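Local coordinates for putative transcriptional regulator (Streptomyces coelicolor A3, PDB 2PQQ), which probably binds cyclic AMP through the N-terminal domain described here and, in the full-length protein, probably binds DNA to regulate transcription, at residues Met3-Val6 / Leu7-Asn10; Ala14-Asp18 / Glu19-Glu23; Val31-Ala34 / Arg35-Leu39; Gly109-Gln112 / Pro113-Asn116; Val129-Arg132 / Leu133-Asn137. One frame throughout, in Å; residues are numbered along the deposited sequence.

Contact 1 of 5, residues Met3-Val6 / Leu7-Asn10; sequences MDDV and LRRN
With its first torsion at -179°, D5 swings its carboxylate clear of its own backbone N and on to the R9 side chain, while a bend of -60° about chi3 folds R8 back over the chain that precedes it. The two arginines use the same few residues differently. R9 meets D5 in a salt bridge whose single hydrogen bond, R9 NE to D5 OD2 at 3.3 Å, is weak. The carboxylate and guanidinium planes stand 59° apart; D5 OD1 lies at the edge of the R9 guanidinium, in its plane, and OD2 approaches obliquely. R8 instead lays one guanidinium face over the backbone, with its NH1 3.6 Å from D4 O and its NH2 3.8 Å from D5 CA. That leaves its N-H groups directed elsewhere: NH2 donates to G1 O and NH1 to S21 OG on helix 18-27. Cut back to an alanine, this position would probably leave G1 O and S21 OG without these donors and take away the guanidinium that lies over the D4 carbonyl. The chain itself is wound by two successive bonds to the third residue on, L7 N to D4 O and R8 N to D5 O, each 2.9 Å long. L7, packed by its CD2 on V6 CG1 at 4.0 Å, turns its branches to L24 and R25 of that helix. Water 1 joins V6 O to N10 ND2. After these bonds the chain reverses at R9, the centre of an inverse gamma turn closed by the weak bond from N10 N to R8 O.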
# COMPACT_ATOMS: atom_id res chain seq x y z
N MSE A 3 -20.65 16.11 23.99
CA MSE A 3 -21.00 17.25 23.15
C MSE A 3 -20.63 17.06 21.67
O MSE A 3 -21.50 17.06 20.79
CB MSE A 3 -20.29 18.50 23.72
CG MSE A 3 -20.58 19.77 22.99
SE MSE A 3 -22.49 19.83 22.65
CE MSE A 3 -23.02 20.62 24.36
N ASP A 4 -19.35 16.86 21.42
CA ASP A 4 -18.84 16.82 20.05
C ASP A 4 -18.24 15.45 19.70
O ASP A 4 -17.32 15.34 18.89
CB ASP A 4 -17.84 17.97 19.84
CG ASP A 4 -18.49 19.35 20.01
OD1 ASP A 4 -19.59 19.56 19.45
OD2 ASP A 4 -17.90 20.21 20.71
N ASP A 5 -18.81 14.42 20.30
CA ASP A 5 -18.34 13.06 20.09
C ASP A 5 -18.45 12.72 18.63
O ASP A 5 -17.56 12.06 18.10
CB ASP A 5 -19.11 12.05 20.97
CG ASP A 5 -18.61 10.61 20.78
OD1 ASP A 5 -19.43 9.67 20.90
OD2 ASP A 5 -17.41 10.39 20.50
N VAL A 6 -19.52 13.19 17.97
CA VAL A 6 -19.69 12.96 16.51
C VAL A 6 -18.48 13.40 15.69
O VAL A 6 -18.21 12.84 14.62
CB VAL A 6 -21.00 13.59 15.96
CG1 VAL A 6 -20.89 15.10 15.79
CG2 VAL A 6 -21.44 12.90 14.62
N LEU A 7 -17.75 14.41 16.18
CA LEU A 7 -16.62 14.94 15.43
C LEU A 7 -15.34 14.16 15.67
O LEU A 7 -14.35 14.38 14.98
CB LEU A 7 -16.41 16.43 15.72
CG LEU A 7 -17.60 17.36 15.45
CD1 LEU A 7 -17.22 18.79 15.82
CD2 LEU A 7 -18.09 17.27 13.98
N ARG A 8 -15.35 13.25 16.63
CA ARG A 8 -14.12 12.58 17.04
C ARG A 8 -14.03 11.09 16.65
O ARG A 8 -13.02 10.45 16.93
CB ARG A 8 -13.92 12.75 18.54
CG ARG A 8 -13.63 14.20 18.93
CD ARG A 8 -13.12 14.24 20.39
NE ARG A 8 -14.07 13.70 21.35
CZ ARG A 8 -14.99 14.42 21.99
NH1 ARG A 8 -15.10 15.72 21.75
NH2 ARG A 8 -15.80 13.83 22.86
N ARG A 9 -15.07 10.57 16.00
CA ARG A 9 -15.08 9.17 15.56
C ARG A 9 -14.40 8.98 14.21
O ARG A 9 -14.98 8.48 13.24
CB ARG A 9 -16.50 8.59 15.61
CG ARG A 9 -17.08 8.54 17.02
CD ARG A 9 -16.22 7.64 17.95
NE ARG A 9 -16.82 7.42 19.27
CZ ARG A 9 -16.46 6.45 20.11
NH1 ARG A 9 -15.50 5.59 19.77
NH2 ARG A 9 -17.06 6.32 21.29
N ASN A 10 -13.13 9.37 14.15
CA ASN A 10 -12.36 9.39 12.92
C ASN A 10 -10.88 9.60 13.25
O ASN A 10 -10.55 10.17 14.29
CB ASN A 10 -12.88 10.50 12.01
CG ASN A 10 -12.58 11.90 12.54
OD1 ASN A 10 -11.48 12.41 12.36
ND2 ASN A 10 -13.58 12.54 13.17
O HOH W 1 -16.37 11.56 13.18

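Contact 2 of 5, residues Ala14-Asp18 / Glu19-Glu23; sequences AALDD and EQSAE
The carbonyl oxygen D17 O is gripped twice by S21, by its backbone N at 2.9 Å and by its hydroxyl OG at 2.8 Å. The backbone donor comes close to the carbonyl plane, whereas OG arrives from above it. A second pair of bonds ties D17 to Q20 in both directions. The D17 carboxylate, placed by a first torsion of 63° that sets CG between the backbone N and the carbonyl carbon, offers OD1 to Q20 N at 2.7 Å, nearly in line with its own C-O bond. In return the Q20 chain, extended beyond CG, brings its amide alongside the D17 backbone, where OE1 takes the N-H of D17 at 2.9 Å in a nearly straight bond. The two flat groups are only 33° apart, although their side chains cross at about a right angle. L16 adds an apolar flank, its CD2 lying 3.8 Å from Q20 OE1 and its CB beside S21 OG. A leucine in place of Q20 would probably leave the N-H of D17 without its acceptor and set the loop before the helix freer to shift. Q20 also packs on E120 and V121 of helix 120-139, and L16 on W114. Reciprocal bonds of this kind, between the N-cap residue and the third residue beyond it, define the capping box, here at the start of helix 18-27.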
# COMPACT_ATOMS: atom_id res chain seq x y z
N ALA A 14 -9.63 12.41 16.40
CA ALA A 14 -9.86 11.49 17.51
C ALA A 14 -9.22 11.95 18.82
O ALA A 14 -9.78 11.73 19.89
CB ALA A 14 -9.41 10.05 17.16
N ALA A 15 -8.06 12.61 18.73
CA ALA A 15 -7.30 12.95 19.94
C ALA A 15 -7.59 14.35 20.49
O ALA A 15 -7.04 14.74 21.53
CB ALA A 15 -5.81 12.76 19.72
N LEU A 16 -8.45 15.09 19.82
CA LEU A 16 -8.77 16.46 20.22
C LEU A 16 -9.42 16.42 21.59
O LEU A 16 -10.25 15.52 21.87
CB LEU A 16 -9.72 17.13 19.21
CG LEU A 16 -9.24 17.54 17.80
CD1 LEU A 16 -10.27 18.50 17.22
CD2 LEU A 16 -7.84 18.20 17.77
N ASP A 17 -9.02 17.37 22.44
CA ASP A 17 -9.69 17.55 23.73
C ASP A 17 -11.05 18.23 23.55
O ASP A 17 -11.42 18.60 22.42
CB ASP A 17 -8.79 18.26 24.78
CG ASP A 17 -8.40 19.69 24.40
OD1 ASP A 17 -9.12 20.35 23.61
OD2 ASP A 17 -7.36 20.17 24.91
N ASP A 18 -11.80 18.39 24.64
CA ASP A 18 -13.14 18.98 24.59
C ASP A 18 -13.10 20.44 24.10
O ASP A 18 -13.98 20.86 23.34
CB ASP A 18 -13.84 18.88 25.95
CG ASP A 18 -14.23 17.44 26.32
OD1 ASP A 18 -14.04 16.51 25.49
OD2 ASP A 18 -14.75 17.24 27.44
N GLU A 19 -12.08 21.19 24.52
CA GLU A 19 -11.99 22.59 24.10
C GLU A 19 -11.69 22.69 22.61
O GLU A 19 -12.31 23.48 21.91
CB GLU A 19 -10.97 23.42 24.92
CG GLU A 19 -10.33 24.58 24.11
CD GLU A 19 -9.91 25.82 24.91
OE1 GLU A 19 -8.76 26.29 24.69
OE2 GLU A 19 -10.71 26.36 25.72
N GLN A 20 -10.74 21.88 22.12
CA GLN A 20 -10.39 21.90 20.70
C GLN A 20 -11.57 21.45 19.85
O GLN A 20 -11.82 22.01 18.78
CB GLN A 20 -9.14 21.06 20.42
CG GLN A 20 -7.85 21.58 21.09
CD GLN A 20 -6.80 20.50 21.27
OE1 GLN A 20 -7.10 19.29 21.32
NE2 GLN A 20 -5.55 20.93 21.37
N SER A 21 -12.30 20.45 20.33
CA SER A 21 -13.51 19.97 19.66
C SER A 21 -14.59 21.07 19.60
O SER A 21 -15.33 21.16 18.61
CB SER A 21 -14.07 18.75 20.40
OG SER A 21 -13.14 17.68 20.44
N ALA A 22 -14.70 21.87 20.66
CA ALA A 22 -15.61 23.01 20.65
C ALA A 22 -15.22 24.06 19.57
O ALA A 22 -16.10 24.57 18.85
CB ALA A 22 -15.69 23.64 22.05
N GLU A 23 -13.93 24.33 19.44
CA GLU A 23 -13.41 25.29 18.46
C GLU A 23 -13.68 24.81 17.03
O GLU A 23 -14.13 25.58 16.19
CB GLU A 23 -11.91 25.51 18.62
CG GLU A 23 -11.48 26.05 19.99
CD GLU A 23 -9.96 25.95 20.21
OE1 GLU A 23 -9.30 25.10 19.55
OE2 GLU A 23 -9.42 26.72 21.02

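Contact 3 of 5, residues Val31-Ala34 / Arg35-Leu39; sequences VTLA and RGDTL
L33 and D37 meet on the tight side of this bend, CB against CB at 3.9 Å, with the chain doubling back between them. D37 is what pins the bend. Its N donates to A34 O at 2.9 Å, closing a type II turn from A34 to D37, and its carboxylate reaches back so that OD2 receives A34 N, also at 2.9 Å. That N-H does not lie in the carboxylate plane but comes down on OD2 from above, 64° out of it. Both bonds join the same two residues, one through the backbone and one through the carboxylate. Further in, L33 aims CD1 at L39, 4.1 Å from its CB, the two leucines crossing at about a right angle; L39 CD1 also approaches V31 CG1, at a looser 4.5 Å. The outer side is much less confined. R35 is exposed and was modelled in two conformers, and A34 is likewise an exposed residue. G36 sits at the third position of the turn with a phi of 83°, where a CB would be jammed against the carbonyl O of R35. Around the bend, V31 and L33 pair with L103 and V101 of strand 101-107, whereas D37 and L39 pair with A97 and G95 of strand 94-97, so the turn hands the chain from one sheet of the cyclic nucleotide-binding domain to the other.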
# COMPACT_ATOMS: atom_id res chain seq x y z
N VAL A 31 -24.50 22.04 6.42
CA VAL A 31 -24.97 21.80 5.06
C VAL A 31 -26.15 20.81 5.16
O VAL A 31 -26.10 19.87 5.96
CB VAL A 31 -23.80 21.25 4.16
CG1 VAL A 31 -24.30 20.92 2.77
CG2 VAL A 31 -22.65 22.25 4.07
N THR A 32 -27.22 21.03 4.40
CA THR A 32 -28.31 20.04 4.36
C THR A 32 -28.70 19.76 2.91
O THR A 32 -28.85 20.66 2.10
CB THR A 32 -29.53 20.44 5.27
OG1 THR A 32 -30.72 19.71 4.90
CG2 THR A 32 -29.81 21.92 5.18
N LEU A 33 -28.79 18.47 2.60
CA LEU A 33 -29.09 18.02 1.26
C LEU A 33 -30.44 17.32 1.30
O LEU A 33 -30.74 16.62 2.25
CB LEU A 33 -28.05 17.00 0.82
CG LEU A 33 -26.58 17.35 0.85
CD1 LEU A 33 -25.77 16.12 0.45
CD2 LEU A 33 -26.37 18.49 -0.11
N ALA A 34 -31.25 17.53 0.26
CA ALA A 34 -32.41 16.68 -0.00
C ALA A 34 -31.95 15.44 -0.77
O ALA A 34 -30.89 15.44 -1.41
CB ALA A 34 -33.45 17.43 -0.82
N ARG A 35 -32.75 14.38 -0.71
CA ARG A 35 -32.47 13.16 -1.46
C ARG A 35 -32.25 13.44 -2.95
O ARG A 35 -33.02 14.19 -3.58
CB ARG A 35 -33.61 12.16 -1.25
CG ARG A 35 -33.50 10.86 -2.04
CD ARG A 35 -34.74 9.98 -1.84
NE ARG A 35 -34.49 8.87 -0.93
CZ ARG A 35 -34.94 8.78 0.32
NH1 ARG A 35 -35.70 9.73 0.84
NH2 ARG A 35 -34.64 7.71 1.05
N GLY A 36 -31.19 12.86 -3.51
CA GLY A 36 -30.85 13.08 -4.90
C GLY A 36 -30.05 14.36 -5.14
O GLY A 36 -29.62 14.62 -6.27
N ASP A 37 -29.87 15.18 -4.10
CA ASP A 37 -28.95 16.33 -4.18
C ASP A 37 -27.53 15.81 -4.32
O ASP A 37 -27.21 14.76 -3.76
CB ASP A 37 -29.03 17.18 -2.91
CG ASP A 37 -30.14 18.23 -2.96
OD1 ASP A 37 -30.90 18.27 -3.95
OD2 ASP A 37 -30.25 19.03 -2.00
N THR A 38 -26.69 16.53 -5.06
CA THR A 38 -25.29 16.17 -5.12
C THR A 38 -24.50 17.09 -4.19
O THR A 38 -24.65 18.31 -4.23
CB THR A 38 -24.69 16.22 -6.56
OG1 THR A 38 -24.26 17.55 -6.86
CG2 THR A 38 -25.69 15.75 -7.61
N LEU A 39 -23.68 16.48 -3.34
CA LEU A 39 -22.77 17.22 -2.46
C LEU A 39 -21.65 17.92 -3.25
O LEU A 39 -21.32 19.11 -3.02
CB LEU A 39 -22.13 16.26 -1.44
CG LEU A 39 -21.22 16.85 -0.37
CD1 LEU A 39 -22.00 17.86 0.47
CD2 LEU A 39 -20.67 15.75 0.52

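Contact 4 of 5, residues Gly109-Gln112 / Pro113-Asn116; sequences GDLQ and PWLN
L111 O receives L115 N at 2.9 Å in a nearly straight helical bond of 176°, and Q112 O receives N116 N likewise, whereas W114 N reaches D110 O only weakly at 3.5 Å. P113 has no N-H to give, and its ring CD occupies the position where a donor N-H would otherwise face these carbonyls, 3.4 Å from G109 O and from D110 O. Just before it, the D110 carboxylate turns back to accept from G107 N. The apolar side is carried by three residues. L111 sets CD1 obliquely against the W114 ring, 4.3 Å from CE3, and itself packs on L125 and F86. W114, its CG swung opposite the backbone N at a first torsion of -180°, sends the indole outward from the helix to V121, with NE1 bonded to E23 OE1. L115 points back along the helix, its CG 3.3 Å from L111 O, and rests on V121 and A122. Q112 bends at chi2, and its amide plane is turned 44° from that of N116; the OE1 to ND2 pairing between them is doubtful, because the position of OE1 is uncertain. Q112 NE2 donates to P119 O of the second subunit. Such a short helix, following the beta roll and leading into a long dimerisation helix, is consistent with the CRP family of cyclic nucleotide-binding domains.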
# COMPACT_ATOMS: atom_id res chain seq x y z
N GLY A 109 -9.80 27.27 4.12
CA GLY A 109 -9.80 28.69 4.52
C GLY A 109 -10.06 28.93 6.01
O GLY A 109 -9.70 29.98 6.54
N ASP A 110 -10.68 27.96 6.68
CA ASP A 110 -11.03 28.08 8.10
C ASP A 110 -9.94 27.56 9.02
O ASP A 110 -10.05 27.65 10.26
CB ASP A 110 -12.28 27.26 8.40
CG ASP A 110 -13.44 27.66 7.56
OD1 ASP A 110 -13.63 28.88 7.33
OD2 ASP A 110 -14.19 26.74 7.15
N LEU A 111 -8.91 26.98 8.44
CA LEU A 111 -7.86 26.36 9.21
C LEU A 111 -6.96 27.39 9.87
O LEU A 111 -6.66 27.30 11.06
CB LEU A 111 -7.04 25.47 8.27
CG LEU A 111 -6.29 24.26 8.79
CD1 LEU A 111 -7.14 23.41 9.76
CD2 LEU A 111 -5.80 23.45 7.54
N GLN A 112 -6.47 28.35 9.09
CA GLN A 112 -5.58 29.37 9.65
C GLN A 112 -6.16 30.13 10.86
O GLN A 112 -5.45 30.32 11.86
CB GLN A 112 -5.13 30.38 8.57
CG GLN A 112 -3.82 30.98 8.93
CD GLN A 112 -2.86 29.92 9.43
OE1 GLN A 112 -2.51 29.88 10.61
NE2 GLN A 112 -2.46 29.02 8.55
N PRO A 113 -7.42 30.60 10.76
CA PRO A 113 -7.96 31.29 11.94
C PRO A 113 -8.02 30.36 13.16
O PRO A 113 -7.83 30.81 14.27
CB PRO A 113 -9.38 31.66 11.51
CG PRO A 113 -9.28 31.75 10.00
CD PRO A 113 -8.39 30.59 9.66
N TRP A 114 -8.32 29.08 12.94
CA TRP A 114 -8.38 28.16 14.06
C TRP A 114 -6.99 27.98 14.66
O TRP A 114 -6.82 28.14 15.87
CB TRP A 114 -9.03 26.85 13.64
CG TRP A 114 -9.14 25.82 14.73
CD1 TRP A 114 -9.13 26.03 16.11
CD2 TRP A 114 -9.33 24.43 14.54
NE1 TRP A 114 -9.27 24.82 16.76
CE2 TRP A 114 -9.42 23.83 15.82
CE3 TRP A 114 -9.43 23.62 13.40
CZ2 TRP A 114 -9.59 22.45 15.98
CZ3 TRP A 114 -9.61 22.24 13.57
CH2 TRP A 114 -9.67 21.68 14.86
N LEU A 115 -5.99 27.71 13.82
CA LEU A 115 -4.61 27.58 14.31
C LEU A 115 -4.11 28.84 15.02
O LEU A 115 -3.37 28.74 15.99
CB LEU A 115 -3.63 27.18 13.20
CG LEU A 115 -3.98 25.94 12.36
CD1 LEU A 115 -2.79 25.58 11.43
CD2 LEU A 115 -4.41 24.75 13.21
N ASN A 116 -4.52 30.01 14.54
CA ASN A 116 -4.18 31.29 15.17
C ASN A 116 -4.77 31.46 16.56
O ASN A 116 -4.16 32.06 17.43
CB ASN A 116 -4.64 32.46 14.30
CG ASN A 116 -3.83 32.58 13.02
OD1 ASN A 116 -3.92 33.59 12.29
ND2 ASN A 116 -3.04 31.56 12.72

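Contact 5 of 5, residues Val129-Arg132 / Leu133-Asn137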
# COMPACT_ATOMS: atom_id res chain seq x y z
N VAL A 129 -2.04 13.14 11.18
CA VAL A 129 -1.70 12.83 9.79
C VAL A 129 -0.39 12.02 9.69
O VAL A 129 -0.32 11.03 8.94
CB VAL A 129 -1.68 14.12 8.90
CG1 VAL A 129 -1.24 13.80 7.49
CG2 VAL A 129 -3.07 14.74 8.86
N ALA A 130 0.62 12.42 10.46
CA ALA A 130 1.91 11.69 10.48
C ALA A 130 1.74 10.25 10.91
O ALA A 130 2.42 9.35 10.39
CB ALA A 130 2.92 12.37 11.38
N ARG A 131 0.85 10.04 11.88
CA ARG A 131 0.59 8.70 12.44
C ARG A 131 0.11 7.74 11.36
O ARG A 131 0.66 6.65 11.17
CB ARG A 131 -0.41 8.81 13.58
CG ARG A 131 -0.70 7.51 14.32
CD ARG A 131 -0.74 7.75 15.82
NE ARG A 131 0.49 7.30 16.46
CZ ARG A 131 1.10 7.90 17.48
NH1 ARG A 131 0.61 9.02 18.01
NH2 ARG A 131 2.23 7.37 17.97
N ARG A 132 -0.90 8.17 10.62
CA ARG A 132 -1.45 7.36 9.55
C ARG A 132 -0.48 7.10 8.40
O ARG A 132 -0.41 5.98 7.88
CB ARG A 132 -2.70 8.02 9.03
CG ARG A 132 -3.92 7.41 9.64
CD ARG A 132 -5.11 7.85 8.88
NE ARG A 132 -5.36 9.24 9.19
CZ ARG A 132 -6.13 10.04 8.47
NH1 ARG A 132 -6.29 11.29 8.87
NH2 ARG A 132 -6.72 9.60 7.37
N LEU A 133 0.25 8.14 8.00
CA LEU A 133 1.26 8.02 6.96
C LEU A 133 2.35 7.04 7.40
O LEU A 133 2.90 6.26 6.59
CB LEU A 133 1.83 9.41 6.61
CG LEU A 133 2.80 9.50 5.44
CD1 LEU A 133 2.16 9.10 4.13
CD2 LEU A 133 3.37 10.91 5.35
N ARG A 134 2.61 7.03 8.71
CA ARG A 134 3.52 6.07 9.34
C ARG A 134 3.01 4.63 9.22
O ARG A 134 3.76 3.75 8.78
CB ARG A 134 3.77 6.46 10.80
CG ARG A 134 4.15 5.31 11.73
CD ARG A 134 5.27 5.72 12.68
NE ARG A 134 4.80 6.20 13.97
CZ ARG A 134 5.60 6.58 14.97
NH1 ARG A 134 6.92 6.56 14.81
NH2 ARG A 134 5.09 7.00 16.12
N LYS A 135 1.77 4.39 9.64
CA LYS A 135 1.19 3.04 9.57
C LYS A 135 1.19 2.53 8.13
O LYS A 135 1.66 1.41 7.86
CB LYS A 135 -0.23 3.00 10.16
CG LYS A 135 -0.37 3.56 11.58
CD LYS A 135 -0.03 2.54 12.65
CE LYS A 135 -0.21 3.13 14.05
NZ LYS A 135 0.22 2.17 15.11
N THR A 136 0.69 3.35 7.21
CA THR A 136 0.70 3.01 5.79
C THR A 136 2.08 2.56 5.34
O THR A 136 2.24 1.46 4.85
CB THR A 136 0.24 4.19 4.89
OG1 THR A 136 -1.19 4.32 4.93
CG2 THR A 136 0.68 3.94 3.44
N ASN A 137 3.09 3.41 5.52
CA ASN A 137 4.41 3.10 5.01
C ASN A 137 5.17 2.05 5.82
O ASN A 137 5.79 1.16 5.25
CB ASN A 137 5.23 4.38 4.78
CG ASN A 137 4.74 5.19 3.55
OD1 ASN A 137 4.61 6.42 3.61
ND2 ASN A 137 4.47 4.49 2.44
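R131 and R134 run side by side and in the same direction from adjoining turns of the helix, their guanidinium planes 44° apart. The meeting point is NH2 to NH2, 3.4 Å apart, with R131 NH2 lying at the edge of the R134 group and close to its plane. R131 gets there through bends at chi2 and chi3 after leaving the helix with its first torsion at -176°; R134 is bent at the same two places. What gathers the pair is D87 of the second subunit, whose OD1 bridges to R131 NH1 and OD2 to R134 NH2. R132 points another way, to a salt bridge from NH1 to E82 of its own chain. The backbone bonds are those of an alpha helix, widening to a pi-type turn at 135-137. R132 O accepts T136 N at 2.9 Å, and the T136 hydroxyl adds a weak bond to that same oxygen. K135 lays CG 3.3 Å from R131 O. V129 packs on V129 of the second subunit. Two arginines sharing one carboxylate would offset much of their mutual charge, and the contact thus probably depends on the second subunit to hold its guanidinium groups together.

How the contacts relate
Contacts 1, 2 and 4 form one cluster: R8 of contact 1 and W114 of contact 4 each bond to helix 18-27, at S21 and E23 of contact 2. These three and contact 5 are partly buried. Contact 3 stands apart on the surface of the beta roll, about 28 Å between centres from contact 2, and is the one built on a turn between strands. Contacts 4 and 5 lie on successive helices, and both touch the second subunit. Polarity follows place: capping and turn bonds fix chain ends and bends; at the subunit interface the arginines of contact 5 bridge to a carboxylate of the second subunit, whereas the charged pairs of contact 1 stay within the chain.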